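Local coordinates for hypothetical protein PAE2307 (Pyrobaculum aerophilum, PDB 1WVQ), which probably acts as an adenosine-specific kinase and carries a stably phosphorylated histidine, at residues V21-A26 and I75-K80. Numbering follows the deposited sequence.
Sequences VIIGQA and IDLCKK
L77 meets I23 and V21 through methyl groups, and no flat side-chain group takes part. The face and edges to describe are those of the β-sheet. The contact is helix-on-sheet packing in an α+β fold. Helix 68-81 covers one face of the five-stranded antiparallel sheet, and V21 and I23 of strand 20-25 point to that face. At the strand's two edges, V21 and I23 form backbone hydrogen bonds with strand 111-116, and I22 and G24 with strand 87-92. That second neighbour begins just after H85, which is phosphorylated in this crystal.

L77 does the reaching from the helix. Its CB points toward the strand, and with CG anti to the backbone N (chi1 -172°) the CD2 methyl comes up against I23. The I23 side chain crosses it at about a right angle. The CG1 branch of I23 sits beside its own backbone N (chi1 -54°), and the extended chi2 of 174° carries CD1 out to L77. V21 adds a looser touch: its CG2 is 4.4 Å from L77 CD2.

All three residues are buried. L77 also rests on V88 of strand 87-92 and on I11 and V13 of strand 7-13. V21 and I23 both touch L120 of strand 120-128. The contact therefore lies where the helix, the five-stranded sheet and the three-stranded sheet come together. One L77 methyl serves both strand residues: CD2 lies 3.8 Å from I23 CD1, while V21 CG2 and I23 CD1 are themselves 4.3 Å apart.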
# COMPACT_ATOMS: atom_id res chain seq x y z
N VAL A 21 16.47 1.81 16.46
CA VAL A 21 17.25 1.88 15.24
C VAL A 21 16.53 1.08 14.16
O VAL A 21 15.88 0.07 14.45
CB VAL A 21 18.68 1.31 15.45
CG1 VAL A 21 18.64 -0.21 15.65
CG2 VAL A 21 19.58 1.68 14.27
N ILE A 22 16.61 1.58 12.93
CA ILE A 22 16.01 0.93 11.77
C ILE A 22 17.15 0.87 10.76
O ILE A 22 17.74 1.90 10.44
CB ILE A 22 14.82 1.74 11.20
CG1 ILE A 22 13.70 1.82 12.23
CG2 ILE A 22 14.29 1.08 9.93
CD1 ILE A 22 12.59 2.80 11.86
N ILE A 23 17.47 -0.33 10.30
CA ILE A 23 18.55 -0.52 9.34
C ILE A 23 17.97 -1.22 8.12
O ILE A 23 17.21 -2.18 8.24
CB ILE A 23 19.69 -1.39 9.93
CG1 ILE A 23 20.15 -0.79 11.26
CG2 ILE A 23 20.86 -1.48 8.95
CD1 ILE A 23 21.15 -1.66 12.00
N GLY A 24 18.34 -0.73 6.94
CA GLY A 24 17.83 -1.33 5.72
C GLY A 24 18.72 -1.14 4.51
O GLY A 24 19.88 -0.74 4.62
N GLN A 25 18.16 -1.42 3.34
CA GLN A 25 18.90 -1.28 2.09
C GLN A 25 18.00 -0.59 1.08
O GLN A 25 16.80 -0.86 1.01
CB GLN A 25 19.31 -2.65 1.56
CG GLN A 25 20.30 -2.63 0.40
CD GLN A 25 20.62 -4.03 -0.08
OE1 GLN A 25 21.12 -4.86 0.69
NE2 GLN A 25 20.32 -4.31 -1.34
N ALA A 26 18.58 0.32 0.31
CA ALA A 26 17.84 1.06 -0.70
C ALA A 26 18.71 1.18 -1.94
O ALA A 26 19.43 0.25 -2.29
CB ALA A 26 17.48 2.44 -0.17
N ILE A 75 25.42 8.12 11.20
CA ILE A 75 26.61 8.21 10.37
C ILE A 75 27.66 7.19 10.81
O ILE A 75 28.24 6.48 9.98
CB ILE A 75 27.24 9.61 10.45
CG1 ILE A 75 26.31 10.65 9.82
CG2 ILE A 75 28.60 9.61 9.74
CD1 ILE A 75 26.79 12.09 9.97
N ASP A 76 27.91 7.13 12.11
CA ASP A 76 28.91 6.19 12.61
C ASP A 76 28.59 4.74 12.29
O ASP A 76 29.48 3.98 11.93
CB ASP A 76 29.12 6.37 14.12
CG ASP A 76 29.77 7.70 14.47
OD1 ASP A 76 30.39 8.31 13.56
OD2 ASP A 76 29.67 8.14 15.64
N LEU A 77 27.32 4.35 12.40
CA LEU A 77 26.98 2.98 12.09
C LEU A 77 27.17 2.70 10.60
O LEU A 77 27.59 1.60 10.22
CB LEU A 77 25.53 2.66 12.51
CG LEU A 77 25.16 1.18 12.41
CD1 LEU A 77 26.11 0.35 13.27
CD2 LEU A 77 23.72 0.96 12.85
N CYS A 78 26.86 3.68 9.75
CA CYS A 78 27.04 3.50 8.31
C CYS A 78 28.52 3.30 8.00
O CYS A 78 28.88 2.48 7.16
CB CYS A 78 26.51 4.72 7.54
SG CYS A 78 24.74 4.66 7.19
N LYS A 79 29.38 4.05 8.68
CA LYS A 79 30.82 3.94 8.47
C LYS A 79 31.35 2.58 8.92
O LYS A 79 32.26 2.04 8.30
CB LYS A 79 31.55 5.05 9.22
CG LYS A 79 31.33 6.43 8.63
CD LYS A 79 31.82 7.55 9.53
CE LYS A 79 33.33 7.56 9.68
NZ LYS A 79 33.78 8.68 10.55
N LYS A 80 30.78 2.03 9.99
CA LYS A 80 31.22 0.73 10.49
C LYS A 80 30.72 -0.41 9.61
O LYS A 80 31.47 -1.34 9.30
CB LYS A 80 30.74 0.52 11.92
CG LYS A 80 31.28 1.55 12.91
CD LYS A 80 30.99 1.14 14.34
CE LYS A 80 31.15 2.33 15.29
NZ LYS A 80 32.46 3.01 15.14